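Local coordinates for protein ethanolamine kinase Pv091845 (PDB 2QG7) that probably catalyses the phosphorylation of ethanolamine, the first step in making phosphatidylethanolamine by this route in Plasmodium vivax, at residues I267-D270 / V271-D274; R360-D363 / I364-F368; E386-H389 / F390-Y394; T397-E400 / E401-N404. All coordinates share one frame; numbering follows the deposited sequence.

Interaction 1: I267-D270 / V271-D274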
loop_
_atom_site.group_PDB
_atom_site.type_symbol
_atom_site.label_atom_id
_atom_site.label_comp_id
_atom_site.label_asym_id
_atom_site.label_seq_id
_atom_site.Cartn_x
_atom_site.Cartn_y
_atom_site.Cartn_z
ATOM N N ILE D 267 2.721 0.357 -16.564
ATOM C CA ILE D 267 1.945 1.580 -16.665
ATOM C C ILE D 267 1.799 1.967 -18.119
ATOM O O ILE D 267 2.801 2.040 -18.836
ATOM C CB ILE D 267 2.597 2.779 -15.866
ATOM C CG1 ILE D 267 2.784 2.432 -14.380
ATOM C CG2 ILE D 267 1.702 4.022 -15.968
ATOM C CD1 ILE D 267 3.888 3.204 -13.725
ATOM N N ASP D 268 0.567 2.242 -18.551
ATOM C CA ASP D 268 0.340 2.740 -19.924
ATOM C C ASP D 268 0.657 4.233 -19.984
ATOM O O ASP D 268 -0.100 5.067 -19.479
ATOM C CB ASP D 268 -1.094 2.472 -20.392
ATOM C CG ASP D 268 -1.261 2.594 -21.908
ATOM O OD1 ASP D 268 -0.344 3.070 -22.602
ATOM O OD2 ASP D 268 -2.323 2.203 -22.434
ATOM N N PHE D 269 1.817 4.555 -20.543
ATOM C CA PHE D 269 2.304 5.933 -20.559
ATOM C C PHE D 269 1.535 6.847 -21.516
ATOM O O PHE D 269 1.509 8.055 -21.295
ATOM C CB PHE D 269 3.803 5.995 -20.814
ATOM C CG PHE D 269 4.638 6.090 -19.549
ATOM C CD1 PHE D 269 4.621 5.058 -18.584
ATOM C CD2 PHE D 269 5.445 7.196 -19.322
ATOM C CE1 PHE D 269 5.389 5.135 -17.429
ATOM C CE2 PHE D 269 6.212 7.298 -18.165
ATOM C CZ PHE D 269 6.199 6.273 -17.212
ATOM N N ASP D 270 0.891 6.283 -22.539
ATOM C CA ASP D 270 0.046 7.049 -23.446
ATOM C C ASP D 270 -1.191 7.554 -22.725
ATOM O O ASP D 270 -1.636 8.686 -22.961
ATOM C CB ASP D 270 -0.365 6.222 -24.669
ATOM C CG ASP D 270 0.834 5.819 -25.533
ATOM O OD1 ASP D 270 1.582 6.715 -25.998
ATOM O OD2 ASP D 270 1.052 4.601 -25.754
ATOM N N VAL D 271 -1.759 6.698 -21.876
ATOM C CA VAL D 271 -2.906 7.049 -21.033
ATOM C C VAL D 271 -2.481 7.995 -19.890
ATOM O O VAL D 271 -3.274 8.852 -19.436
ATOM C CB VAL D 271 -3.613 5.773 -20.467
ATOM C CG1 VAL D 271 -4.727 6.118 -19.502
ATOM C CG2 VAL D 271 -4.159 4.917 -21.620
ATOM N N LEU D 272 -1.246 7.833 -19.429
ATOM C CA LEU D 272 -0.706 8.713 -18.441
ATOM C C LEU D 272 -0.517 10.116 -19.054
ATOM O O LEU D 272 -0.902 11.115 -18.426
ATOM C CB LEU D 272 0.607 8.143 -17.863
ATOM C CG LEU D 272 1.345 8.938 -16.773
ATOM C CD1 LEU D 272 0.503 9.157 -15.496
ATOM C CD2 LEU D 272 2.658 8.272 -16.445
ATOM N N ARG D 273 0.072 10.166 -20.263
ATOM C CA ARG D 273 0.220 11.405 -21.037
ATOM C C ARG D 273 -1.096 12.114 -21.214
ATOM O O ARG D 273 -1.163 13.309 -21.038
ATOM C CB ARG D 273 0.816 11.136 -22.411
ATOM C CG ARG D 273 1.336 12.379 -23.148
ATOM C CD ARG D 273 1.947 12.036 -24.522
ATOM N NE ARG D 273 3.149 11.189 -24.474
ATOM C CZ ARG D 273 3.146 9.873 -24.741
ATOM N NH1 ARG D 273 4.270 9.158 -24.684
ATOM N NH2 ARG D 273 2.010 9.260 -25.070
ATOM N N ASP D 274 -2.145 11.375 -21.530
ATOM C CA ASP D 274 -3.488 11.924 -21.669
ATOM C C ASP D 274 -4.067 12.443 -20.366
ATOM O O ASP D 274 -4.822 13.416 -20.354
ATOM C CB ASP D 274 -4.436 10.841 -22.198
ATOM C CG ASP D 274 -4.230 10.528 -23.676
ATOM O OD1 ASP D 274 -3.366 11.174 -24.321
ATOM O OD2 ASP D 274 -4.938 9.631 -24.207
#

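Interaction 2: R360-D363 / I364-F368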
loop_
_atom_site.group_PDB
_atom_site.type_symbol
_atom_site.label_atom_id
_atom_site.label_comp_id
_atom_site.label_asym_id
_atom_site.label_seq_id
_atom_site.Cartn_x
_atom_site.Cartn_y
_atom_site.Cartn_z
ATOM N N ARG D 360 -1.447 28.577 -6.115
ATOM C CA ARG D 360 -1.647 28.531 -4.684
ATOM C C ARG D 360 -2.512 27.377 -4.289
ATOM O O ARG D 360 -2.447 26.908 -3.136
ATOM C CB ARG D 360 -2.224 29.860 -4.140
ATOM C CG ARG D 360 -3.559 30.307 -4.744
ATOM C CD ARG D 360 -4.357 31.195 -3.806
ATOM N NE ARG D 360 -5.717 31.483 -4.302
ATOM C CZ ARG D 360 -6.611 32.318 -3.739
ATOM N NH1 ARG D 360 -6.311 33.002 -2.631
ATOM N NH2 ARG D 360 -7.826 32.483 -4.293
ATOM N N ALA D 361 -3.340 26.924 -5.224
ATOM C CA ALA D 361 -4.287 25.843 -4.960
ATOM C C ALA D 361 -3.567 24.475 -4.935
ATOM O O ALA D 361 -3.960 23.590 -4.164
ATOM C CB ALA D 361 -5.390 25.855 -5.949
ATOM N N TYR D 362 -2.501 24.324 -5.736
ATOM C CA TYR D 362 -1.613 23.171 -5.599
ATOM C C TYR D 362 -1.026 22.951 -4.172
ATOM O O TYR D 362 -1.062 21.829 -3.651
ATOM C CB TYR D 362 -0.493 23.235 -6.605
ATOM C CG TYR D 362 0.415 22.068 -6.473
ATOM C CD1 TYR D 362 0.111 20.838 -7.092
ATOM C CD2 TYR D 362 1.586 22.164 -5.708
ATOM C CE1 TYR D 362 0.966 19.740 -6.972
ATOM C CE2 TYR D 362 2.440 21.053 -5.551
ATOM C CZ TYR D 362 2.126 19.853 -6.199
ATOM O OH TYR D 362 2.984 18.785 -6.037
ATOM N N ASP D 363 -0.496 24.018 -3.564
ATOM C CA ASP D 363 0.126 23.936 -2.258
ATOM C C ASP D 363 -0.838 23.569 -1.145
ATOM O O ASP D 363 -0.459 22.890 -0.201
ATOM C CB ASP D 363 0.826 25.251 -1.939
ATOM C CG ASP D 363 2.149 25.069 -1.190
ATOM O OD1 ASP D 363 2.699 23.925 -1.148
ATOM O OD2 ASP D 363 2.629 26.098 -0.660
ATOM N N ILE D 364 -2.076 23.997 -1.256
ATOM C CA ILE D 364 -3.099 23.698 -0.278
ATOM C C ILE D 364 -3.639 22.256 -0.414
ATOM O O ILE D 364 -3.773 21.552 0.589
ATOM C CB ILE D 364 -4.283 24.742 -0.340
ATOM C CG1 ILE D 364 -3.717 26.175 -0.241
ATOM C CG2 ILE D 364 -5.378 24.448 0.757
ATOM C CD1 ILE D 364 -4.720 27.295 -0.618
ATOM N N ALA D 365 -3.946 21.836 -1.637
ATOM C CA ALA D 365 -4.427 20.486 -1.916
ATOM C C ALA D 365 -3.341 19.422 -1.664
ATOM O O ALA D 365 -3.643 18.329 -1.177
ATOM C CB ALA D 365 -4.977 20.393 -3.351
ATOM N N ASN D 366 -2.089 19.740 -2.008
ATOM C CA ASN D 366 -0.953 18.901 -1.680
ATOM C C ASN D 366 -0.820 18.748 -0.172
ATOM O O ASN D 366 -0.598 17.647 0.297
ATOM C CB ASN D 366 0.302 19.443 -2.317
ATOM C CG ASN D 366 1.541 18.561 -2.070
ATOM O OD1 ASN D 366 1.646 17.448 -2.614
ATOM N ND2 ASN D 366 2.470 19.055 -1.254
ATOM N N HIS D 367 -1.044 19.807 0.596
ATOM C CA HIS D 367 -1.002 19.752 2.026
ATOM C C HIS D 367 -2.139 18.900 2.584
ATOM O O HIS D 367 -1.984 18.175 3.569
ATOM C CB HIS D 367 -1.059 21.170 2.619
ATOM C CG HIS D 367 -1.094 21.186 4.122
ATOM N ND1 HIS D 367 -0.097 20.634 4.894
ATOM C CD2 HIS D 367 -2.018 21.659 4.991
ATOM C CE1 HIS D 367 -0.395 20.767 6.174
ATOM N NE2 HIS D 367 -1.560 21.378 6.265
ATOM N N PHE D 368 -3.292 18.996 1.955
ATOM C CA PHE D 368 -4.447 18.228 2.366
ATOM C C PHE D 368 -4.296 16.725 2.061
ATOM O O PHE D 368 -4.786 15.887 2.816
ATOM C CB PHE D 368 -5.682 18.777 1.678
ATOM C CG PHE D 368 -6.168 20.087 2.271
ATOM C CD1 PHE D 368 -5.774 20.479 3.565
ATOM C CD2 PHE D 368 -7.047 20.902 1.571
ATOM C CE1 PHE D 368 -6.232 21.686 4.108
ATOM C CE2 PHE D 368 -7.540 22.090 2.127
ATOM C CZ PHE D 368 -7.131 22.478 3.382
HETATM O O HOH W 1 2.094 21.337 -0.250
#

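Interaction 3: E386-H389 / F390-Y394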
loop_
_atom_site.group_PDB
_atom_site.type_symbol
_atom_site.label_atom_id
_atom_site.label_comp_id
_atom_site.label_asym_id
_atom_site.label_seq_id
_atom_site.Cartn_x
_atom_site.Cartn_y
_atom_site.Cartn_z
ATOM N N GLU D 386 -13.753 20.618 6.986
ATOM C CA GLU D 386 -12.355 20.754 7.382
ATOM C C GLU D 386 -11.551 21.581 6.396
ATOM O O GLU D 386 -10.644 22.309 6.797
ATOM C CB GLU D 386 -11.724 19.399 7.563
ATOM C CG GLU D 386 -12.248 18.624 8.716
ATOM C CD GLU D 386 -11.619 17.241 8.805
ATOM O OE1 GLU D 386 -10.361 17.111 8.769
ATOM O OE2 GLU D 386 -12.406 16.273 8.920
ATOM N N GLU D 387 -11.862 21.471 5.113
ATOM C CA GLU D 387 -11.259 22.346 4.126
ATOM C C GLU D 387 -11.617 23.830 4.392
ATOM O O GLU D 387 -10.799 24.750 4.196
ATOM C CB GLU D 387 -11.713 21.953 2.732
ATOM C CG GLU D 387 -11.223 20.612 2.282
ATOM C CD GLU D 387 -11.620 20.265 0.844
ATOM O OE1 GLU D 387 -12.548 20.902 0.289
ATOM O OE2 GLU D 387 -11.014 19.312 0.275
ATOM N N TYR D 388 -12.867 24.039 4.816
ATOM C CA TYR D 388 -13.404 25.346 5.144
ATOM C C TYR D 388 -12.651 26.017 6.324
ATOM O O TYR D 388 -12.216 27.180 6.225
ATOM C CB TYR D 388 -14.898 25.181 5.460
ATOM C CG TYR D 388 -15.665 26.464 5.585
ATOM C CD1 TYR D 388 -16.228 27.068 4.460
ATOM C CD2 TYR D 388 -15.826 27.080 6.842
ATOM C CE1 TYR D 388 -16.941 28.245 4.571
ATOM C CE2 TYR D 388 -16.528 28.280 6.960
ATOM C CZ TYR D 388 -17.088 28.848 5.817
ATOM O OH TYR D 388 -17.793 30.024 5.937
ATOM N N HIS D 389 -12.515 25.284 7.430
ATOM C CA HIS D 389 -11.825 25.788 8.585
ATOM C C HIS D 389 -10.396 26.251 8.278
ATOM O O HIS D 389 -9.948 27.225 8.835
ATOM C CB HIS D 389 -11.862 24.771 9.738
ATOM C CG HIS D 389 -11.350 25.321 11.043
ATOM N ND1 HIS D 389 -10.066 25.101 11.496
ATOM C CD2 HIS D 389 -11.935 26.125 11.970
ATOM C CE1 HIS D 389 -9.890 25.719 12.654
ATOM N NE2 HIS D 389 -11.010 26.341 12.969
ATOM N N PHE D 390 -9.682 25.562 7.395
ATOM C CA PHE D 390 -8.297 25.920 7.045
ATOM C C PHE D 390 -8.248 27.192 6.201
ATOM O O PHE D 390 -7.418 28.097 6.407
ATOM C CB PHE D 390 -7.642 24.759 6.268
ATOM C CG PHE D 390 -6.177 24.985 5.897
ATOM C CD1 PHE D 390 -5.148 24.516 6.720
ATOM C CD2 PHE D 390 -5.823 25.609 4.696
ATOM C CE1 PHE D 390 -3.817 24.678 6.359
ATOM C CE2 PHE D 390 -4.472 25.790 4.346
ATOM C CZ PHE D 390 -3.475 25.329 5.166
ATOM N N ILE D 391 -9.140 27.213 5.221
ATOM C CA ILE D 391 -9.177 28.254 4.207
ATOM C C ILE D 391 -9.667 29.577 4.809
ATOM O O ILE D 391 -9.241 30.643 4.389
ATOM C CB ILE D 391 -9.995 27.799 2.984
ATOM C CG1 ILE D 391 -9.182 26.716 2.233
ATOM C CG2 ILE D 391 -10.326 28.984 2.067
ATOM C CD1 ILE D 391 -9.884 25.999 1.119
ATOM N N MET D 392 -10.549 29.492 5.796
ATOM C CA MET D 392 -10.971 30.664 6.538
ATOM C C MET D 392 -9.757 31.372 7.170
ATOM O O MET D 392 -9.614 32.602 7.044
ATOM C CB MET D 392 -11.997 30.282 7.616
ATOM C CG MET D 392 -12.326 31.430 8.599
ATOM S SD MET D 392 -13.158 30.768 10.052
ATOM C CE MET D 392 -14.868 30.809 9.415
ATOM N N HIS D 393 -8.902 30.602 7.848
ATOM C CA HIS D 393 -7.715 31.170 8.477
ATOM C C HIS D 393 -6.577 31.395 7.496
ATOM O O HIS D 393 -5.603 32.077 7.801
ATOM C CB HIS D 393 -7.260 30.349 9.673
ATOM C CG HIS D 393 -8.262 30.284 10.776
ATOM N ND1 HIS D 393 -8.501 31.347 11.625
ATOM C CD2 HIS D 393 -9.087 29.286 11.176
ATOM C CE1 HIS D 393 -9.419 30.996 12.511
ATOM N NE2 HIS D 393 -9.794 29.752 12.261
ATOM N N TYR D 394 -6.717 30.834 6.302
ATOM C CA TYR D 394 -5.749 31.085 5.236
ATOM C C TYR D 394 -6.029 32.459 4.651
ATOM O O TYR D 394 -5.141 33.280 4.525
ATOM C CB TYR D 394 -5.780 29.978 4.144
ATOM C CG TYR D 394 -4.994 30.303 2.885
ATOM C CD1 TYR D 394 -3.599 30.181 2.851
ATOM C CD2 TYR D 394 -5.632 30.757 1.744
ATOM C CE1 TYR D 394 -2.875 30.477 1.688
ATOM C CE2 TYR D 394 -4.923 31.119 0.609
ATOM C CZ TYR D 394 -3.537 30.947 0.581
ATOM O OH TYR D 394 -2.821 31.234 -0.568
#

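Interaction 4: T397-E400 / E401-N404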
loop_
_atom_site.group_PDB
_atom_site.type_symbol
_atom_site.label_atom_id
_atom_site.label_comp_id
_atom_site.label_asym_id
_atom_site.label_seq_id
_atom_site.Cartn_x
_atom_site.Cartn_y
_atom_site.Cartn_z
ATOM N N THR D 397 -10.642 35.656 6.607
ATOM C CA THR D 397 -11.977 36.170 6.378
ATOM C C THR D 397 -13.025 35.145 6.725
ATOM O O THR D 397 -12.807 33.929 6.554
ATOM C CB THR D 397 -12.168 36.693 4.906
ATOM O OG1 THR D 397 -13.421 37.375 4.811
ATOM C CG2 THR D 397 -12.083 35.562 3.828
ATOM N N ASP D 398 -14.163 35.629 7.218
ATOM C CA ASP D 398 -15.295 34.745 7.487
ATOM C C ASP D 398 -16.297 34.752 6.341
ATOM O O ASP D 398 -17.336 34.117 6.404
ATOM C CB ASP D 398 -15.933 35.024 8.858
ATOM C CG ASP D 398 -16.494 36.468 9.015
ATOM O OD1 ASP D 398 -16.240 37.396 8.188
ATOM O OD2 ASP D 398 -17.213 36.655 10.019
ATOM N N ASP D 399 -15.939 35.447 5.271
ATOM C CA ASP D 399 -16.776 35.553 4.096
ATOM C C ASP D 399 -16.851 34.235 3.323
ATOM O O ASP D 399 -15.965 33.936 2.474
ATOM C CB ASP D 399 -16.253 36.672 3.203
ATOM C CG ASP D 399 -17.073 36.852 1.937
ATOM O OD1 ASP D 399 -18.335 36.767 2.002
ATOM O OD2 ASP D 399 -16.433 37.098 0.871
ATOM N N GLU D 400 -17.914 33.461 3.598
ATOM C CA GLU D 400 -18.094 32.142 2.954
ATOM C C GLU D 400 -18.109 32.139 1.426
ATOM O O GLU D 400 -17.805 31.124 0.820
ATOM C CB GLU D 400 -19.316 31.407 3.505
ATOM C CG GLU D 400 -20.618 32.110 3.236
ATOM C CD GLU D 400 -21.820 31.328 3.724
ATOM O OE1 GLU D 400 -22.868 31.376 3.024
ATOM O OE2 GLU D 400 -21.714 30.674 4.797
ATOM N N GLU D 401 -18.435 33.256 0.792
ATOM C CA GLU D 401 -18.401 33.279 -0.685
ATOM C C GLU D 401 -16.961 33.261 -1.158
ATOM O O GLU D 401 -16.650 32.798 -2.275
ATOM C CB GLU D 401 -19.113 34.519 -1.286
ATOM C CG GLU D 401 -20.605 34.715 -0.901
ATOM C CD GLU D 401 -21.563 33.723 -1.632
ATOM O OE1 GLU D 401 -22.790 34.034 -1.752
ATOM O OE2 GLU D 401 -21.103 32.628 -2.074
ATOM N N LEU D 402 -16.078 33.812 -0.323
ATOM C CA LEU D 402 -14.680 33.869 -0.691
ATOM C C LEU D 402 -13.995 32.542 -0.316
ATOM O O LEU D 402 -13.184 32.022 -1.103
ATOM C CB LEU D 402 -13.996 35.100 -0.090
ATOM C CG LEU D 402 -12.640 35.473 -0.715
ATOM C CD1 LEU D 402 -12.850 36.019 -2.155
ATOM C CD2 LEU D 402 -11.863 36.508 0.174
ATOM N N ILE D 403 -14.360 32.015 0.870
ATOM C CA ILE D 403 -13.952 30.688 1.314
ATOM C C ILE D 403 -14.388 29.562 0.382
ATOM O O ILE D 403 -13.526 28.837 -0.123
ATOM C CB ILE D 403 -14.394 30.372 2.735
ATOM C CG1 ILE D 403 -13.888 31.445 3.688
ATOM C CG2 ILE D 403 -13.840 29.006 3.172
ATOM C CD1 ILE D 403 -14.538 31.410 5.063
ATOM N N ASN D 404 -15.689 29.439 0.123
ATOM C CA ASN D 404 -16.232 28.425 -0.818
ATOM C C ASN D 404 -15.648 28.485 -2.233
ATOM O O ASN D 404 -15.612 27.513 -2.968
ATOM C CB ASN D 404 -17.755 28.503 -0.877
ATOM C CG ASN D 404 -18.399 27.914 0.336
ATOM O OD1 ASN D 404 -17.735 27.328 1.176
ATOM N ND2 ASN D 404 -19.703 28.045 0.443
#

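Interaction 1: I267-D270 / V271-D274
Leu272 lays its CD2 methyl over one face of the Phe269 ring, one helical turn back. CD2 sits 4.0 Å from the centroid of the Phe269 ring and only 6° off its normal, a CH-pi contact close to the ring centre. The two side chains lie side by side. Leu272 holds CG anti to the backbone N, and chi2 near +60° then sets CD2 over the ring. Ile267 comes up to the same methyl more loosely, with its CG2.

The polar contacts mark the start of helix 269-284. Asp268 is the N-cap. Its OD1 accepts a weak bond from Asp270 N at 3.4 Å. Leu272 N donates to Asp268 O at 3.0 Å, and Arg273 N donates to Phe269 O at 2.8 Å. The other carboxylate oxygen of Asp268, OD2, meets Val271 CG2 at 3.4 Å.

Further round the helix, Arg273 NH2 forms a salt bridge with Asp270 OD1 at 2.7 Å. The carboxylate oxygen lies near the guanidinium plane but is met on its anti side. The two flat groups are turned 46° from each other. A bend at chi3 of Arg273 folds the chain back toward Asp270.

Phe269 packs on helix 236-251, and Leu272 on Leu423 of helix 413-430. Ile267 and Leu272 pack on Leu266 of the second subunit, so the turn lies at the dimer interface. The chemistry is split. An apolar side joins the helix to its neighbours. The charge of Asp268 would be expected to suit the helix dipole, while that of Asp270 is met by Arg273.

Interaction 2: R360-D363 / I364-F368
Tyr362 and Asn366 both hold CG anti to the backbone N (chi1 180° and -177°), which sets their side chains alongside each other, pointing the same way. The amide plane of Asn366 is within 8° of the Tyr362 ring plane. Asn366 CB lies over one ring face, offset toward the rim, at 4.2 Å from Tyr362 CE2. Their backbones are joined by a hydrogen bond from Asn366 N to Tyr362 O, 2.8 Å.

One water joins Asp363 to Asn366. It donates to Asp363 OD1 at 2.8 Å and accepts from Asn366 ND2 at 2.5 Å. Both side chains have further partners: Asp363 OD2 is hydrogen-bonded to His294 N and His210 NE2, Asp363 OD1 to Cys295 N, and Asn366 OD1 to Ser417 OG. The buried carboxylate is thus gripped by backbone N-H groups and a histidine as well as by the water.

Ile364 turns back over the first turn, where its CG1 lies 3.2 Å from Arg360 O.

These residues make up nearly all of helix 360-369, which directly follows strand 356-359. Ile364 touches Leu206 of helix 196-210 and Phe390 of helix 384-395. Tyr362 lies against Phe413 and Trp421 of helix 413-430, so the segment is enclosed by helices on several sides.

Interaction 3: E386-H389 / F390-Y394
Helix 384-395 of the choline/ethanolamine kinase fold carries this contact, an edge-to-face pair of histidines one turn apart. The edge of His393 points toward the face of His389. The ring centroids are 5.0 Å apart and the planes stand at 70°. His393 CD2 lies over the rim of the His389 ring, 3.9 Å from His389 CE1. The same carbon is 3.2 Å from His389 O, which lies at the edge of the His393 ring. The first torsions differ: His389 CG is anti to the backbone N (chi1 -171°), while His393 CG is anti to the carbonyl carbon (chi1 -62°). The second choice swings the His393 ring back toward the preceding turn. His389 is also held by a hydrogen bond between its ND1 and Gln199 OE1.

On the neighbouring side of the helix, Met392 bends at chi3 and brings its methyl to Tyr388. Met392 also has its SD above one face of the His393 ring, offset toward its rim, so it lies between two aromatic groups. Tyr388 faces helix 400-410, where it touches Ile403 and Asn404. Phe390 faces Ile202 and Ala203 of helix 196-210, and Glu387 OE2 is hydrogen-bonded to Tyr414 OH.

The backbone holds these turns together. Met392 N donates to Tyr388 O at 2.9 Å, almost straight on to the carbonyl. The closest side-chain approach of Met392 to Tyr388 is from Met392 CE to Tyr388 CE2, 3.9 Å.

Interaction 4: T397-E400 / E401-N404
An ST turn leads into the N-terminus of helix 400-410. Thr397 OG1 accepts from Asp399 N at 3.2 Å. Its chi1 of -171° sets OG1 anti to the backbone N, and this puts the Thr397 methyl CG2 between the backbone N and the carbonyl carbon. That methyl meets Leu402 CD2 at 3.8 Å, the two side chains crossing at about a right angle.

Asp399 is the N-cap residue. Its carbonyl O takes two donors. Ile403 N bonds to Asp399 O at 3.0 Å and lies in the carbonyl plane. Leu402 N reaches Asp399 O at 2.8 Å but from above that plane. The carboxylate lies near the first turn, with Asp399 OD2 at 3.3 Å from Leu402 CB. Asn404 N continues the helix with a bond to Glu400 O.

Ile403 points toward the preceding loop, and its CD1 packs 3.4 Å from Thr397 O. Asp399, Glu400 and Glu401 would be expected to suit the helix start, though they also lie near one another as like charges.

The contact is at the surface, where the loop after helix 384-395 runs into the first turn of helix 400-410. Ile403 packs on Tyr388 and Ile391, and Glu400 and Asn404 also touch Tyr388 of the preceding helix.

The four contacts follow one another along the chain as interactions 1, 2, 3 and 4, all within the choline/ethanolamine kinase region. Interactions 2, 3 and 4 form a cluster on three successive helices, 360-369, 384-395 and 400-410. The centres of interactions 2 and 3 are about 12 Å apart, and those of 3 and 4 about 9 Å apart. Interaction 3 touches both of the others, through Phe390 and Tyr394 on one hand and Tyr388 on the other. Interaction 1 stands apart on helix 269-284, its centre about 24 Å from that of interaction 2. Three of the contacts thus lie on consecutive helices that pack together, and the fourth lies where the second subunit packs.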